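PDB 3HRA: ankyrin repeat family protein from Enterococcus faecalis, which is of unknown function but, as an ankyrin repeat protein, probably serves as a scaffold for binding partner proteins. Local coordinates for residues T41-A46 and A63-Q68. Residues are numbered along the deposited sequence; the frame is centred on the assembly and turned at random.
Sequences TPLNIA and ADINLQ
The backbones of T41-A46, the N-cap and first turn of helix 42-49, and A63-Q68, a loop with a type I turn from D64 to L67, come nearest at L43 and A63, whose CA atoms lie 6.7 Å apart, and at T41 and L67. L43 carries much of the apolar contact. With CG anti to the backbone N (chi1 176°), it brings CD2 to within 3.8 Å of A63 CB and 3.9 Å of I65 CG2, running side by side with I65. A55 of helix 52-60 and P75 at the start of helix 75-81 also pack against L43. At the other end, the methyl CG2 of T41 touches L67 CD1 at 3.7 Å.

Both segments lie within a predicted ankyrin repeat (38-70), in which T41-N44 (TPLN) corresponds to the TPLH signature that opens the first helix, and the loop after the second helix leads on to helix 75-81. T41 is the N-cap: its OG1, beside both the backbone N and the carbonyl carbon (chi1 56°), accepts a nearly straight bond from N44 N (3.1 Å, 167°). OG1 also donates to a water that in turn donates to D64 O, tying the cap to the loop. A second water accepts from T41 N and N44 ND2 and donates to L67 O at 2.9 Å, bridging N44 ND2 and L67 O, which lie 4.0 Å apart. N44 ND2 also donates to D73 O, just before helix 75-81. Within the loop, D64 OD1 receives N66 N from above the carboxylate plane in an Asx turn, while the N66 side chain bonds to the backbone of T96 and D98.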
loop_
_atom_site.group_PDB
_atom_site.type_symbol
_atom_site.label_atom_id
_atom_site.label_comp_id
_atom_site.label_asym_id
_atom_site.label_seq_id
_atom_site.Cartn_x
_atom_site.Cartn_y
_atom_site.Cartn_z
ATOM N N THR A 41 -16.034 -0.122 0.667
ATOM C CA THR A 41 -16.698 1.181 0.784
ATOM C C THR A 41 -16.552 1.926 -0.538
ATOM O O THR A 41 -15.788 1.498 -1.399
ATOM C CB THR A 41 -16.023 2.047 1.858
ATOM O OG1 THR A 41 -14.626 2.169 1.547
ATOM C CG2 THR A 41 -16.151 1.420 3.191
ATOM N N PRO A 42 -17.274 3.053 -0.707
ATOM C CA PRO A 42 -17.062 3.875 -1.895
ATOM C C PRO A 42 -15.597 4.282 -2.031
ATOM O O PRO A 42 -15.073 4.290 -3.155
ATOM C CB PRO A 42 -17.981 5.074 -1.637
ATOM C CG PRO A 42 -19.125 4.466 -0.893
ATOM C CD PRO A 42 -18.464 3.487 0.047
ATOM N N LEU A 43 -14.936 4.574 -0.911
ATOM C CA LEU A 43 -13.535 4.972 -0.973
ATOM C C LEU A 43 -12.683 3.826 -1.504
ATOM O O LEU A 43 -11.855 4.032 -2.380
ATOM C CB LEU A 43 -13.007 5.472 0.377
ATOM C CG LEU A 43 -11.508 5.815 0.389
ATOM C CD1 LEU A 43 -11.105 6.874 -0.659
ATOM C CD2 LEU A 43 -11.074 6.232 1.805
ATOM N N ASN A 44 -12.898 2.617 -0.993
ATOM C CA ASN A 44 -12.138 1.485 -1.491
ATOM C C ASN A 44 -12.358 1.263 -2.996
ATOM O O ASN A 44 -11.408 0.937 -3.718
ATOM C CB ASN A 44 -12.407 0.222 -0.658
ATOM C CG ASN A 44 -11.124 -0.594 -0.393
ATOM O OD1 ASN A 44 -10.107 -0.408 -1.055
ATOM N ND2 ASN A 44 -11.183 -1.493 0.575
ATOM N N ILE A 45 -13.581 1.472 -3.480
ATOM C CA ILE A 45 -13.868 1.317 -4.908
ATOM C C ILE A 45 -13.057 2.346 -5.698
ATOM O O ILE A 45 -12.408 2.022 -6.703
ATOM C CB ILE A 45 -15.380 1.466 -5.209
ATOM C CG1 ILE A 45 -16.146 0.272 -4.632
ATOM C CG2 ILE A 45 -15.636 1.578 -6.719
ATOM C CD1 ILE A 45 -17.610 0.493 -4.509
ATOM N N ALA A 46 -13.082 3.588 -5.229
ATOM C CA ALA A 46 -12.315 4.656 -5.876
ATOM C C ALA A 46 -10.817 4.354 -5.913
ATOM O O ALA A 46 -10.147 4.645 -6.896
ATOM C CB ALA A 46 -12.579 5.996 -5.196
ATOM N N ALA A 63 -14.332 9.612 5.147
ATOM C CA ALA A 63 -14.262 8.187 4.822
ATOM C C ALA A 63 -13.087 7.529 5.560
ATOM O O ALA A 63 -12.011 8.110 5.690
ATOM C CB ALA A 63 -14.130 7.980 3.301
ATOM N N ASP A 64 -13.307 6.321 6.055
ATOM C CA ASP A 64 -12.298 5.627 6.859
ATOM C C ASP A 64 -11.288 4.940 5.946
ATOM O O ASP A 64 -11.643 3.994 5.239
ATOM C CB ASP A 64 -13.004 4.595 7.730
ATOM C CG ASP A 64 -12.074 3.916 8.720
ATOM O OD1 ASP A 64 -10.845 4.139 8.688
ATOM O OD2 ASP A 64 -12.607 3.149 9.548
ATOM N N ILE A 65 -10.040 5.422 5.944
ATOM C CA ILE A 65 -9.026 4.860 5.060
ATOM C C ILE A 65 -8.568 3.475 5.539
ATOM O O ILE A 65 -7.860 2.763 4.833
ATOM C CB ILE A 65 -7.791 5.790 4.896
ATOM C CG1 ILE A 65 -7.060 5.964 6.234
ATOM C CG2 ILE A 65 -8.198 7.151 4.285
ATOM C CD1 ILE A 65 -5.614 6.398 6.099
ATOM N N ASN A 66 -9.006 3.087 6.730
ATOM C CA ASN A 66 -8.571 1.822 7.326
ATOM C C ASN A 66 -9.643 0.719 7.329
ATOM O O ASN A 66 -9.436 -0.342 7.898
ATOM C CB ASN A 66 -8.069 2.063 8.763
ATOM C CG ASN A 66 -6.907 3.028 8.809
ATOM O OD1 ASN A 66 -5.883 2.783 8.203
ATOM N ND2 ASN A 66 -7.069 4.146 9.531
ATOM N N LEU A 67 -10.777 0.966 6.691
ATOM C CA LEU A 67 -11.879 -0.001 6.731
ATOM C C LEU A 67 -11.593 -1.105 5.718
ATOM O O LEU A 67 -11.655 -0.878 4.509
ATOM C CB LEU A 67 -13.214 0.697 6.432
ATOM C CG LEU A 67 -14.499 -0.065 6.821
ATOM C CD1 LEU A 67 -15.728 0.834 6.793
ATOM C CD2 LEU A 67 -14.746 -1.293 5.952
ATOM N N GLN A 68 -11.290 -2.301 6.220
ATOM C CA GLN A 68 -10.857 -3.410 5.368
ATOM C C GLN A 68 -12.004 -4.156 4.694
ATOM O O GLN A 68 -13.045 -4.422 5.313
ATOM C CB GLN A 68 -10.019 -4.411 6.172
ATOM C CG GLN A 68 -8.731 -3.842 6.682
ATOM C CD GLN A 68 -8.062 -4.736 7.709
ATOM O OE1 GLN A 68 -7.041 -5.373 7.428
ATOM N NE2 GLN A 68 -8.632 -4.792 8.897
HETATM O O HOH W 1 -13.615 -1.228 2.396
HETATM O O HOH W 2 -13.690 3.837 3.467
#